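Local coordinates for GH26C (Muricauda sp. MAR_2010_75, PDB 6Q78), which probably hydrolyses internal beta-1,4-mannosidic bonds in mannans, acting as an endo-mannanase of glycoside hydrolase family 26, at residues 153-158 and 219-224; 283-288 and 327-332; 294-299 and 318-323. All blocks are in the same frame, centred on the assembly; numbering follows the deposited sequence.

Contact 1 (153-158 and 219-224)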
ATOM      1  N   VAL A 153      10.561   1.545   3.841  1.00  7.03           N
ATOM      2  CA  VAL A 153       9.799   0.519   3.130  1.00  6.48           C
ATOM      3  C   VAL A 153       9.086   1.185   1.959  1.00  6.18           C
ATOM      4  O   VAL A 153       8.580   2.293   2.081  1.00  6.91           O
ATOM      5  CB  VAL A 153       8.796  -0.108   4.104  1.00  8.00           C
ATOM      6  CG1 VAL A 153       7.883  -1.105   3.424  1.00  8.07           C
ATOM      7  CG2 VAL A 153       9.515  -0.759   5.289  1.00 10.76           C
ATOM      8  N   ASN A 154       8.998   0.486   0.821  1.00  7.48           N
ATOM      9  CA  ASN A 154       8.291   0.976  -0.374  1.00  7.57           C
ATOM     10  C   ASN A 154       7.081   0.101  -0.672  1.00  7.80           C
ATOM     11  O   ASN A 154       7.207  -1.122  -0.759  1.00  7.21           O
ATOM     12  CB  ASN A 154       9.211   0.956  -1.607  1.00  7.36           C
ATOM     13  CG  ASN A 154      10.217   2.081  -1.618  1.00  6.75           C
ATOM     14  OD1 ASN A 154       9.876   3.233  -1.928  1.00  8.17           O
ATOM     15  ND2 ASN A 154      11.461   1.771  -1.289  1.00  8.59           N
ATOM     16  N   VAL A 155       5.927   0.734  -0.866  1.00  5.91           N
ATOM     17  CA  VAL A 155       4.689   0.061  -1.249  1.00  5.55           C
ATOM     18  C   VAL A 155       4.201   0.682  -2.556  1.00  7.45           C
ATOM     19  O   VAL A 155       4.195   1.911  -2.687  1.00  8.54           O
ATOM     20  CB  VAL A 155       3.625   0.190  -0.142  1.00  7.34           C
ATOM     21  CG1 VAL A 155       2.394  -0.660  -0.516  1.00  9.93           C
ATOM     22  CG2 VAL A 155       4.182  -0.218   1.197  1.00 15.64           C
ATOM     23  N   PHE A 156       3.795  -0.156  -3.521  1.00  6.40           N
ATOM     24  CA  PHE A 156       3.158   0.312  -4.757  1.00  5.39           C
ATOM     25  C   PHE A 156       1.729  -0.181  -4.869  1.00  6.43           C
ATOM     26  O   PHE A 156       1.481  -1.393  -4.752  1.00  7.87           O
ATOM     27  CB  PHE A 156       3.866  -0.236  -6.000  1.00  5.69           C
ATOM     28  CG  PHE A 156       5.064   0.558  -6.449  1.00  6.34           C
ATOM     29  CD1 PHE A 156       6.265   0.516  -5.716  1.00  7.98           C
ATOM     30  CD2 PHE A 156       4.991   1.353  -7.580  1.00  6.23           C
ATOM     31  CE1 PHE A 156       7.396   1.239  -6.139  1.00  7.96           C
ATOM     32  CE2 PHE A 156       6.136   2.053  -8.028  1.00  6.19           C
ATOM     33  CZ  PHE A 156       7.332   1.982  -7.304  1.00  6.05           C
ATOM     34  N   CYS A 157       0.809   0.745  -5.136  1.00  5.64           N
ATOM     35  CA  CYS A 157      -0.526   0.410  -5.614  1.00  5.62           C
ATOM     36  C   CYS A 157      -0.517   0.598  -7.131  1.00  6.44           C
ATOM     37  O   CYS A 157       0.525   0.894  -7.733  1.00  6.67           O
ATOM     38  CB  CYS A 157      -1.601   1.245  -4.902  1.00  6.43           C
ATOM     39  SG  CYS A 157      -1.462   3.039  -5.224  1.00  9.77           S
ATOM     40  N   TRP A 158      -1.669   0.378  -7.778  1.00  5.89           N
ATOM     41  CA  TRP A 158      -1.735   0.438  -9.239  1.00  5.93           C
ATOM     42  C   TRP A 158      -3.107   0.950  -9.654  1.00  6.83           C
ATOM     43  O   TRP A 158      -4.071   0.170  -9.750  1.00  6.66           O
ATOM     44  CB  TRP A 158      -1.474  -0.945  -9.803  1.00  8.19           C
ATOM     45  CG  TRP A 158      -1.360  -0.964 -11.299  1.00  7.66           C
ATOM     46  CD1 TRP A 158      -1.167   0.115 -12.139  1.00  7.78           C
ATOM     47  CD2 TRP A 158      -1.348  -2.123 -12.137  1.00  6.35           C
ATOM     48  NE1 TRP A 158      -1.072  -0.311 -13.462  1.00  7.24           N
ATOM     49  CE2 TRP A 158      -1.171  -1.684 -13.476  1.00  6.53           C
ATOM     50  CE3 TRP A 158      -1.500  -3.482 -11.890  1.00  6.57           C
ATOM     51  CZ2 TRP A 158      -1.103  -2.572 -14.539  1.00  7.42           C
ATOM     52  CZ3 TRP A 158      -1.465  -4.366 -12.969  1.00  9.99           C
ATOM     53  CH2 TRP A 158      -1.267  -3.907 -14.261  1.00  8.89           C
ATOM     54  N   PRO A 219      13.346  -4.241  -2.404  1.00  7.20           N
ATOM     55  CA  PRO A 219      12.077  -4.972  -2.238  1.00  7.74           C
ATOM     56  C   PRO A 219      10.915  -4.008  -2.295  1.00  8.21           C
ATOM     57  O   PRO A 219      10.970  -2.925  -1.716  1.00  9.37           O
ATOM     58  CB  PRO A 219      12.198  -5.605  -0.841  1.00 10.49           C
ATOM     59  CG  PRO A 219      13.721  -5.627  -0.590  1.00  8.33           C
ATOM     60  CD  PRO A 219      14.209  -4.352  -1.213  1.00  7.81           C
ATOM     61  N   ILE A 220       9.862  -4.398  -3.022  1.00  7.40           N
ATOM     62  CA  ILE A 220       8.656  -3.589  -2.980  1.00  8.51           C
ATOM     63  C   ILE A 220       7.465  -4.442  -2.583  1.00  8.04           C
ATOM     64  O   ILE A 220       7.387  -5.637  -2.902  1.00  8.40           O
ATOM     65  CB  ILE A 220       8.390  -2.844  -4.298  1.00  9.98           C
ATOM     66  CG1 ILE A 220       8.090  -3.804  -5.427  1.00  9.28           C
ATOM     67  CG2 ILE A 220       9.545  -1.852  -4.658  1.00  9.46           C
ATOM     68  CD1 ILE A 220       7.428  -3.111  -6.605  1.00 11.15           C
ATOM     69  N   ILE A 221       6.520  -3.803  -1.906  1.00  7.61           N
ATOM     70  CA  ILE A 221       5.219  -4.414  -1.627  1.00  6.71           C
ATOM     71  C   ILE A 221       4.269  -3.982  -2.729  1.00  7.30           C
ATOM     72  O   ILE A 221       4.080  -2.789  -2.958  1.00  9.58           O
ATOM     73  CB  ILE A 221       4.703  -3.967  -0.256  1.00  6.59           C
ATOM     74  CG1 ILE A 221       5.680  -4.399   0.861  1.00  8.13           C
ATOM     75  CG2 ILE A 221       3.270  -4.478  -0.049  1.00  6.85           C
ATOM     76  CD1 ILE A 221       5.391  -3.777   2.175  1.00 11.22           C
ATOM     77  N   PHE A 222       3.722  -4.944  -3.453  1.00  7.08           N
ATOM     78  CA  PHE A 222       2.821  -4.678  -4.567  1.00  5.88           C
ATOM     79  C   PHE A 222       1.390  -4.989  -4.110  1.00  8.01           C
ATOM     80  O   PHE A 222       1.096  -6.114  -3.636  1.00  7.45           O
ATOM     81  CB  PHE A 222       3.241  -5.566  -5.745  1.00  6.04           C
ATOM     82  CG  PHE A 222       2.373  -5.433  -6.986  1.00  7.92           C
ATOM     83  CD1 PHE A 222       1.981  -6.576  -7.688  1.00  7.02           C
ATOM     84  CD2 PHE A 222       2.045  -4.196  -7.508  1.00 11.62           C
ATOM     85  CE1 PHE A 222       1.259  -6.473  -8.878  1.00  9.54           C
ATOM     86  CE2 PHE A 222       1.272  -4.099  -8.684  1.00 11.17           C
ATOM     87  CZ  PHE A 222       0.928  -5.245  -9.355  1.00  7.60           C
ATOM     88  N   ARG A 223       0.516  -3.968  -4.196  1.00  6.87           N
ATOM     89  CA  ARG A 223      -0.859  -4.009  -3.672  1.00  6.04           C
ATOM     90  C   ARG A 223      -1.841  -3.738  -4.800  1.00  6.09           C
ATOM     91  O   ARG A 223      -2.361  -2.623  -4.900  1.00  8.33           O
ATOM     92  CB  ARG A 223      -1.010  -2.966  -2.553  1.00  7.70           C
ATOM     93  CG  ARG A 223      -2.337  -3.015  -1.807  1.00  7.58           C
ATOM     94  CD  ARG A 223      -2.288  -2.081  -0.602  1.00  6.81           C
ATOM     95  NE  ARG A 223      -2.229  -0.671  -0.996  1.00  8.40           N
ATOM     96  CZ  ARG A 223      -3.292   0.131  -1.099  1.00  6.94           C
ATOM     97  NH1 ARG A 223      -4.529  -0.304  -0.866  1.00  8.85           N
ATOM     98  NH2 ARG A 223      -3.120   1.403  -1.414  1.00  9.73           N
ATOM     99  N   PRO A 224      -2.109  -4.712  -5.676  1.00  6.37           N
ATOM    100  CA  PRO A 224      -2.928  -4.456  -6.870  1.00  6.61           C
ATOM    101  C   PRO A 224      -4.413  -4.671  -6.597  1.00  9.97           C
ATOM    102  O   PRO A 224      -4.809  -5.369  -5.647  1.00  8.79           O
ATOM    103  CB  PRO A 224      -2.455  -5.541  -7.844  1.00  8.25           C
ATOM    104  CG  PRO A 224      -2.123  -6.708  -6.908  1.00  9.62           C
ATOM    105  CD  PRO A 224      -1.481  -6.048  -5.677  1.00  6.72           C
TER
HETATM  106  O   HOH W   1      11.974  -0.968  -0.063  1.00 15.99           O
HETATM  107  O   HOH W   2       9.370  -2.440   0.622  1.00 23.36           O
HETATM  108  O   HOH W   3      -3.703  -1.148  -6.720  1.00  8.67           O

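Contact 2 (283-288 and 327-332)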
ATOM      1  N   ALA A 283     -13.952 -13.139   1.505  1.00 12.11           N
ATOM      2  CA  ALA A 283     -14.830 -13.485   0.386  1.00 14.19           C
ATOM      3  C   ALA A 283     -14.083 -13.615  -0.946  1.00 12.54           C
ATOM      4  O   ALA A 283     -14.288 -14.588  -1.690  1.00 16.05           O
ATOM      5  CB  ALA A 283     -15.998 -12.498   0.290  1.00 13.23           C
ATOM      6  N   ARG A 284     -13.242 -12.628  -1.285  1.00 11.67           N
ATOM      7  CA  ARG A 284     -12.495 -12.655  -2.544  1.00 11.98           C
ATOM      8  C   ARG A 284     -11.001 -12.864  -2.329  1.00 12.84           C
ATOM      9  O   ARG A 284     -10.200 -12.512  -3.203  1.00 14.01           O
ATOM     10  CB  ARG A 284     -12.761 -11.382  -3.359  1.00 12.69           C
ATOM     11  CG  ARG A 284     -14.210 -11.302  -3.795  1.00 17.72           C
ATOM     12  CD  ARG A 284     -14.607 -10.028  -4.591  1.00 15.32           C
ATOM     13  NE  ARG A 284     -16.008 -10.202  -4.956  1.00 14.22           N
ATOM     14  CZ  ARG A 284     -16.525 -10.088  -6.169  1.00 14.10           C
ATOM     15  NH1 ARG A 284     -15.768  -9.699  -7.186  1.00 16.85           N
ATOM     16  NH2 ARG A 284     -17.816 -10.367  -6.359  1.00 17.06           N
ATOM     17  N   TYR A 285     -10.618 -13.407  -1.171  1.00 12.92           N
ATOM     18  CA  TYR A 285      -9.212 -13.667  -0.876  1.00 12.59           C
ATOM     19  C   TYR A 285      -8.704 -14.819  -1.733  1.00 11.68           C
ATOM     20  O   TYR A 285      -9.372 -15.871  -1.835  1.00 13.28           O
ATOM     21  CB  TYR A 285      -9.113 -13.999   0.604  1.00 11.12           C
ATOM     22  CG  TYR A 285      -7.743 -14.352   1.139  1.00 12.92           C
ATOM     23  CD1 TYR A 285      -6.777 -13.371   1.352  1.00 14.59           C
ATOM     24  CD2 TYR A 285      -7.433 -15.667   1.461  1.00 13.86           C
ATOM     25  CE1 TYR A 285      -5.518 -13.713   1.869  1.00 14.88           C
ATOM     26  CE2 TYR A 285      -6.194 -16.022   1.970  1.00 13.43           C
ATOM     27  CZ  TYR A 285      -5.242 -15.037   2.164  1.00 13.62           C
ATOM     28  OH  TYR A 285      -4.002 -15.378   2.702  1.00 16.59           O
ATOM     29  N   PRO A 286      -7.569 -14.646  -2.416  1.00 12.08           N
ATOM     30  CA  PRO A 286      -7.114 -15.656  -3.367  1.00 11.32           C
ATOM     31  C   PRO A 286      -6.329 -16.802  -2.762  1.00 14.25           C
ATOM     32  O   PRO A 286      -5.957 -17.721  -3.498  1.00 18.94           O
ATOM     33  CB  PRO A 286      -6.237 -14.850  -4.326  1.00 10.93           C
ATOM     34  CG  PRO A 286      -5.657 -13.789  -3.445  1.00 11.43           C
ATOM     35  CD  PRO A 286      -6.813 -13.384  -2.548  1.00 13.90           C
ATOM     36  N   GLY A 287      -6.089 -16.805  -1.456  1.00 13.70           N
ATOM     37  CA  GLY A 287      -5.402 -17.942  -0.890  1.00 12.88           C
ATOM     38  C   GLY A 287      -4.099 -17.581  -0.233  1.00 12.44           C
ATOM     39  O   GLY A 287      -3.418 -16.655  -0.668  1.00 12.44           O
ATOM     40  N   ASP A 288      -3.726 -18.364   0.789  1.00 14.11           N
ATOM     41  CA  ASP A 288      -2.502 -18.092   1.534  1.00 12.81           C
ATOM     42  C   ASP A 288      -1.253 -18.227   0.670  1.00 13.20           C
ATOM     43  O   ASP A 288      -0.223 -17.638   0.997  1.00 15.35           O
ATOM     44  CB  ASP A 288      -2.378 -19.073   2.711  1.00 17.06           C
ATOM     45  CG  ASP A 288      -3.405 -18.834   3.821  1.00 19.66           C
ATOM     46  OD1 ASP A 288      -4.027 -17.758   3.891  1.00 17.95           O
ATOM     47  OD2 ASP A 288      -3.573 -19.768   4.658  1.00 24.54           O
ATOM     48  N   ARG A 327      -2.500 -16.948   9.988  1.00 16.54           N
ATOM     49  CA  ARG A 327      -1.991 -17.413   8.700  1.00 15.25           C
ATOM     50  C   ARG A 327      -0.534 -17.027   8.476  1.00 13.87           C
ATOM     51  O   ARG A 327       0.008 -17.286   7.398  1.00 15.97           O
ATOM     52  CB  ARG A 327      -2.882 -16.924   7.564  1.00 16.92           C
ATOM     53  CG  ARG A 327      -4.263 -17.618   7.600  1.00 22.50           C
ATOM     54  CD  ARG A 327      -5.335 -16.754   7.039  1.00 24.50           C
ATOM     55  NE  ARG A 327      -6.640 -17.403   7.174  1.00 24.26           N
ATOM     56  CZ  ARG A 327      -7.292 -17.989   6.173  1.00 24.81           C
ATOM     57  NH1 ARG A 327      -6.757 -18.022   4.959  1.00 21.67           N
ATOM     58  NH2 ARG A 327      -8.483 -18.545   6.390  1.00 23.08           N
ATOM     59  N   VAL A 328       0.127 -16.476   9.493  1.00 16.81           N
ATOM     60  CA  VAL A 328       1.518 -16.027   9.405  1.00 15.84           C
ATOM     61  C   VAL A 328       1.698 -15.035   8.261  1.00 17.93           C
ATOM     62  O   VAL A 328       2.563 -15.206   7.399  1.00 15.17           O
ATOM     63  CB  VAL A 328       2.522 -17.200   9.348  1.00 13.41           C
ATOM     64  CG1 VAL A 328       3.900 -16.715   9.695  1.00 19.87           C
ATOM     65  CG2 VAL A 328       2.082 -18.316  10.303  1.00 22.22           C
ATOM     66  N   LYS A 329       0.861 -14.004   8.249  1.00 14.05           N
ATOM     67  CA  LYS A 329       0.924 -12.877   7.323  1.00 12.02           C
ATOM     68  C   LYS A 329       1.282 -11.620   8.106  1.00 12.33           C
ATOM     69  O   LYS A 329       1.329 -11.622   9.338  1.00 11.76           O
ATOM     70  CB  LYS A 329      -0.418 -12.655   6.613  1.00 14.08           C
ATOM     71  CG  LYS A 329      -0.984 -13.890   5.877  1.00 17.64           C
ATOM     72  CD  LYS A 329       0.043 -14.450   4.926  1.00 17.05           C
ATOM     73  CE  LYS A 329      -0.560 -15.581   4.097  1.00 15.75           C
ATOM     74  NZ  LYS A 329       0.512 -16.273   3.328  1.00 12.04           N
ATOM     75  N   ILE A 330       1.522 -10.530   7.373  1.00 10.71           N
ATOM     76  CA  ILE A 330       1.696  -9.210   7.980  1.00  9.17           C
ATOM     77  C   ILE A 330       0.383  -8.452   7.799  1.00 10.82           C
ATOM     78  O   ILE A 330      -0.125  -8.342   6.668  1.00 12.68           O
ATOM     79  CB  ILE A 330       2.824  -8.451   7.265  1.00  8.82           C
ATOM     80  CG1 ILE A 330       4.162  -9.182   7.484  1.00  9.53           C
ATOM     81  CG2 ILE A 330       2.943  -7.002   7.770  1.00 11.23           C
ATOM     82  CD1 ILE A 330       5.123  -8.930   6.311  1.00 12.30           C
ATOM     83  N   ALA A 331      -0.168  -7.914   8.896  1.00 11.36           N
ATOM     84  CA  ALA A 331      -1.372  -7.097   8.759  1.00  9.04           C
ATOM     85  C   ALA A 331      -1.015  -5.619   8.574  1.00  9.44           C
ATOM     86  O   ALA A 331       0.066  -5.160   8.976  1.00 10.95           O
ATOM     87  CB  ALA A 331      -2.287  -7.273   9.977  1.00 12.80           C
ATOM     88  N   SER A 332      -1.943  -4.864   7.958  1.00  8.96           N
ATOM     89  CA  SER A 332      -1.673  -3.443   7.721  1.00  8.99           C
ATOM     90  C   SER A 332      -2.956  -2.684   7.475  1.00  8.07           C
ATOM     91  O   SER A 332      -3.905  -3.219   6.896  1.00 11.52           O
ATOM     92  CB  SER A 332      -0.729  -3.225   6.513  1.00 10.28           C
ATOM     93  OG  SER A 332      -0.731  -1.863   6.060  1.00 11.72           O
TER

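Contact 3 (294-299 and 318-323)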
ATOM      1  N   MET A 294      -1.880  -8.861   4.576  1.00  9.84           N
ATOM      2  CA  MET A 294      -3.331  -8.712   4.660  1.00  8.47           C
ATOM      3  C   MET A 294      -3.592  -7.284   5.091  1.00 11.95           C
ATOM      4  O   MET A 294      -3.273  -6.897   6.225  1.00 10.65           O
ATOM      5  CB  MET A 294      -3.918  -9.686   5.684  1.00  9.74           C
ATOM      6  CG  MET A 294      -4.007 -11.082   5.151  1.00 12.93           C
ATOM      7  SD  MET A 294      -4.505 -12.226   6.435  1.00 16.87           S
ATOM      8  CE  MET A 294      -5.295 -13.455   5.370  1.00 18.05           C
ATOM      9  N   GLY A 295      -4.164  -6.494   4.188  1.00  9.28           N
ATOM     10  CA  GLY A 295      -4.433  -5.102   4.461  1.00  8.20           C
ATOM     11  C   GLY A 295      -5.915  -4.752   4.379  1.00  9.57           C
ATOM     12  O   GLY A 295      -6.783  -5.582   4.081  1.00  9.96           O
ATOM     13  N   MET A 296      -6.190  -3.499   4.713  1.00  8.83           N
ATOM     14  CA  MET A 296      -7.473  -2.873   4.410  1.00  9.80           C
ATOM     15  C   MET A 296      -7.233  -1.374   4.320  1.00  9.64           C
ATOM     16  O   MET A 296      -6.294  -0.845   4.932  1.00  9.59           O
ATOM     17  CB  MET A 296      -8.549  -3.152   5.472  1.00  8.98           C
ATOM     18  CG  MET A 296      -8.193  -2.491   6.810  1.00  8.79           C
ATOM     19  SD  MET A 296      -9.503  -2.695   8.041  1.00 13.80           S
ATOM     20  CE  MET A 296     -10.902  -1.859   7.215  1.00 12.36           C
ATOM     21  N   ASP A 297      -8.072  -0.709   3.535  1.00  8.34           N
ATOM     22  CA  ASP A 297      -8.116   0.745   3.475  1.00  8.49           C
ATOM     23  C   ASP A 297      -9.310   1.237   4.290  1.00 11.33           C
ATOM     24  O   ASP A 297     -10.394   0.640   4.264  1.00 12.43           O
ATOM     25  CB  ASP A 297      -8.233   1.239   2.033  1.00  9.34           C
ATOM     26  CG  ASP A 297      -7.015   0.870   1.202  1.00  8.61           C
ATOM     27  OD1 ASP A 297      -6.048   0.376   1.800  1.00 10.11           O
ATOM     28  OD2 ASP A 297      -7.019   1.119  -0.015  1.00  8.92           O
ATOM     29  N   ASN A 298      -9.120   2.325   5.033  1.00  9.94           N
ATOM     30  CA  ASN A 298     -10.246   2.848   5.806  1.00 10.39           C
ATOM     31  C   ASN A 298     -10.145   4.360   5.955  1.00  9.41           C
ATOM     32  O   ASN A 298      -9.387   4.856   6.805  1.00 11.28           O
ATOM     33  CB  ASN A 298     -10.342   2.167   7.157  1.00 10.49           C
ATOM     34  CG  ASN A 298     -11.730   2.304   7.782  1.00 12.63           C
ATOM     35  OD1 ASN A 298     -12.536   3.129   7.333  1.00 12.21           O
ATOM     36  ND2 ASN A 298     -12.028   1.477   8.813  1.00 12.09           N
ATOM     37  N   TYR A 299     -10.951   5.074   5.173  1.00  9.66           N
ATOM     38  CA  TYR A 299     -11.231   6.482   5.423  1.00 10.09           C
ATOM     39  C   TYR A 299     -12.619   6.677   6.021  1.00 10.89           C
ATOM     40  O   TYR A 299     -12.802   7.557   6.867  1.00 12.01           O
ATOM     41  CB  TYR A 299     -11.201   7.266   4.103  1.00  9.99           C
ATOM     42  CG  TYR A 299      -9.874   7.159   3.355  1.00 10.59           C
ATOM     43  CD1 TYR A 299      -9.622   6.099   2.474  1.00 11.11           C
ATOM     44  CD2 TYR A 299      -8.858   8.090   3.583  1.00  9.19           C
ATOM     45  CE1 TYR A 299      -8.404   6.036   1.773  1.00 10.89           C
ATOM     46  CE2 TYR A 299      -7.653   7.998   2.945  1.00  9.76           C
ATOM     47  CZ  TYR A 299      -7.446   6.987   2.029  1.00  9.66           C
ATOM     48  OH  TYR A 299      -6.219   6.919   1.363  1.00 11.67           O
ATOM     49  N   LYS A 318      -8.934  -5.443  13.735  1.00 13.68           N
ATOM     50  CA  LYS A 318      -8.662  -6.606  14.573  1.00 14.22           C
ATOM     51  C   LYS A 318      -8.928  -7.892  13.813  1.00 16.77           C
ATOM     52  O   LYS A 318      -8.221  -8.900  14.005  1.00 16.51           O
ATOM     53  CB  LYS A 318      -9.485  -6.540  15.863  1.00 16.80           C
ATOM     54  CG  LYS A 318      -9.239  -7.726  16.807  1.00 17.46           C
ATOM     55  CD  LYS A 318      -7.810  -7.697  17.370  1.00 22.45           C
ATOM     56  CE  LYS A 318      -7.656  -8.767  18.480  1.00 23.90           C
ATOM     57  NZ  LYS A 318      -6.227  -8.939  18.880  1.00 24.43           N
ATOM     58  N   ILE A 319      -9.954  -7.887  12.951  1.00 15.53           N
ATOM     59  CA  ILE A 319     -10.197  -9.040  12.091  1.00 13.87           C
ATOM     60  C   ILE A 319      -8.975  -9.306  11.221  1.00 11.92           C
ATOM     61  O   ILE A 319      -8.533 -10.450  11.076  1.00 14.49           O
ATOM     62  CB  ILE A 319     -11.430  -8.790  11.208  1.00 13.54           C
ATOM     63  CG1 ILE A 319     -12.726  -8.861  12.040  1.00 18.27           C
ATOM     64  CG2 ILE A 319     -11.460  -9.760  10.061  1.00 17.52           C
ATOM     65  CD1 ILE A 319     -13.934  -8.340  11.247  1.00 16.52           C
ATOM     66  N   VAL A 320      -8.491  -8.269  10.527  1.00 12.41           N
ATOM     67  CA  VAL A 320      -7.293  -8.417   9.705  1.00 13.96           C
ATOM     68  C   VAL A 320      -6.132  -8.910  10.552  1.00 11.95           C
ATOM     69  O   VAL A 320      -5.387  -9.815  10.152  1.00 13.54           O
ATOM     70  CB  VAL A 320      -6.959  -7.089   9.001  1.00 10.36           C
ATOM     71  CG1 VAL A 320      -5.689  -7.196   8.098  1.00 11.06           C
ATOM     72  CG2 VAL A 320      -8.183  -6.602   8.177  1.00 12.08           C
ATOM     73  N   SER A 321      -5.923  -8.270  11.704  1.00 12.13           N
ATOM     74  CA  SER A 321      -4.794  -8.632  12.563  1.00 13.94           C
ATOM     75  C   SER A 321      -4.907 -10.079  13.054  1.00 13.85           C
ATOM     76  O   SER A 321      -3.906 -10.812  13.088  1.00 14.94           O
ATOM     77  CB  SER A 321      -4.726  -7.644  13.729  1.00 14.56           C
ATOM     78  OG  SER A 321      -3.775  -8.021  14.709  1.00 16.24           O
ATOM     79  N   ASP A 322      -6.117 -10.515  13.416  1.00 13.58           N
ATOM     80  CA  ASP A 322      -6.300 -11.903  13.849  1.00 15.33           C
ATOM     81  C   ASP A 322      -5.990 -12.884  12.724  1.00 15.58           C
ATOM     82  O   ASP A 322      -5.362 -13.931  12.955  1.00 15.74           O
ATOM     83  CB  ASP A 322      -7.733 -12.158  14.330  1.00 20.83           C
ATOM     84  CG  ASP A 322      -8.015 -11.607  15.713  1.00 27.41           C
ATOM     85  OD1 ASP A 322      -7.050 -11.291  16.457  1.00 20.34           O
ATOM     86  OD2 ASP A 322      -9.226 -11.536  16.073  1.00 24.32           O
ATOM     87  N   LEU A 323      -6.452 -12.586  11.506  1.00 13.83           N
ATOM     88  CA  LEU A 323      -6.183 -13.494  10.398  1.00 17.18           C
ATOM     89  C   LEU A 323      -4.700 -13.533  10.064  1.00 13.61           C
ATOM     90  O   LEU A 323      -4.155 -14.598   9.744  1.00 15.41           O
ATOM     91  CB  LEU A 323      -6.966 -13.061   9.169  1.00 17.87           C
ATOM     92  CG  LEU A 323      -8.446 -13.374   9.197  1.00 16.41           C
ATOM     93  CD1 LEU A 323      -9.073 -12.654   7.986  1.00 20.03           C
ATOM     94  CD2 LEU A 323      -8.686 -14.885   9.140  1.00 18.38           C
TER

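Contact 1 (153-158 and 219-224)
I221 lies beside V155 on the neighbouring strand, and their side chains meet on one face of a parallel sheet. The I221 side chain can be followed outward. Its CB sits 3.8 Å from N154 O, near the backbone of the first strand. CG2, anti to the backbone N, touches V155 CG1. The other branch, CG1, is turned back beside the backbone N (chi1 -61°). This carries the tip toward the start of the other strand, where I221 CD1 lies 3.9 Å from both V153 CG1 and V155 CG2. Both methyls of V155 thus touch I221. With an alanine in place of V155 both contacts go; I221 CG2 would probably face a gap, and CD1 would keep V153 CG1 but turn more freely.

Three backbone bonds join the strands: I221 N to N154 O, F156 N to I221 O at 2.7 Å, and R223 N to F156 O. Waters continue the pairing at each end. Two link N154 to P219 O, and a third bridges W158 N and R223 O. Strands 153-157 and 220-223 are neighbours in the barrel of the TIM-barrel fold. V155, C157, I221 and R223 face its interior; F156 and F222 are on the outer side, where F156 packs on helix 132-150.

On that outer side I220 CD1 comes 3.9 Å from F156 CD1. Farther along, W158 CE3 meets the edge of the F222 ring at CZ, while P224 CD covers one face of that ring. Inside, the bent R223 chain passes C157, with NH2 3.8 Å from C157 CB. Its guanidinium forms salt bridges to D297 and E335. A bound Tris molecule, probably from the crystallisation liquor, lies about 5 Å from the R223 side chain.

Contact 2 (283-288 and 327-332)
D288 and R327 form a salt bridge between the loop 283-288 and the end of helix 306-327. R327 NH1 stands 2.9 Å from D288 OD1. It approaches on the syn side of the carboxylate, 30° out of its plane, and the oxygen lies near the guanidinium plane. The two flat groups are almost perpendicular, so a single nitrogen makes the bridge.

The hydroxyl of Y285 donates to the same D288 OD1 at 2.7 Å, on the anti lone pair. Two donors therefore grip one oxygen from different sides and fix the turn of the carboxylate. They would also be expected to favour its charged form. K329 NZ binds the backbone instead: it is 2.8 Å from D288 O, in the carbonyl plane and on a lone pair. A bend in the lysine chain (chi2 -53°) brings the ammonium there, and V291 O is its second acceptor.

These residues sit where a helix of the TIM barrel hands over to the next strand. V328, with positive phi, ends helix 306-327 in a Schellman motif. Strand 330-336 begins just after K329. The contact thus lies at the end of the barrel where the strands start.

Packing fills in around the polar groups. R327 NH1 is 3.6 Å from Y285 CE2, with the ring and guanidinium planes 86° apart. K329 CE runs past the tyrosine tip, 3.7 Å from Y285 OH. Outside the two segments, the Y285 ring meets F269 edge-to-face and also touches M294.

Contact 3 (294-299 and 318-323)
V320 is the bump that helix 306-327 sets against strand 293-298. Its two methyls settle between M294 and M296, whose CB atoms both point toward the helix. G295, between them, has no side chain, and a CB there would point away from the helix. The V320 methyls divide the work. CG1, anti to the backbone N (chi1 -180°), pushes onto the strand itself. It stops 3.1 Å from M294 O, a tight fit for a methyl on a carbonyl oxygen. The same CG1 is 3.9 Å from M294 CB and just reaches the backbone at G295 N. CG2 turns toward the other wall, where M296 SD lies 4.1 Å away.

The methionines shape the walls differently. M294 is extended beyond CG, and its length carries the sulfur past V320 to the next turn of the helix. There M294 SD lies across the base of L323 at about a right angle, 3.8 Å from L323 CB. M294 CE also comes close to that CB. M296 leaves its CG in the crowded position between backbone N and carbonyl carbon (chi1 66°). That torsion and an extended chi2 place SD beside V320, while the bend at chi3 turns CE away from the valine. No hydrogen bond crosses between the two segments; they meet by apolar packing.

Other residues complete the hollow. Y281 touches M294, V320 and L323, and A331 of the next strand also packs on V320. The strand and helix segments run nearly antiparallel, at 170°, with their axes 8.3 Å apart at closest approach. They are the first two elements of the beta-alpha-beta unit of strand 293-298, helix 306-327 and strand 330-336, a repeated building unit of the TIM barrel.

Overall arrangement
From the N terminus, contact 1 closes first. It joins strands 153-157 and 220-223 across a partly helical excursion of 60 residues, and it is finished before the others begin. Contact 2 opens at 283-288 and closes at 327-332. Contact 3 lies wholly within that span, closing strand 293-298 onto helix 306-327. Contacts 2 and 3 touch directly: M294 pairs by probable backbone hydrogen bonds with I330 and S332, and its methyl packs on R327. Contact 1 meets contact 3 across the barrel interior through R223 and D297. Contacts 1 and 2 do not touch, but both reach the same barrel sheet.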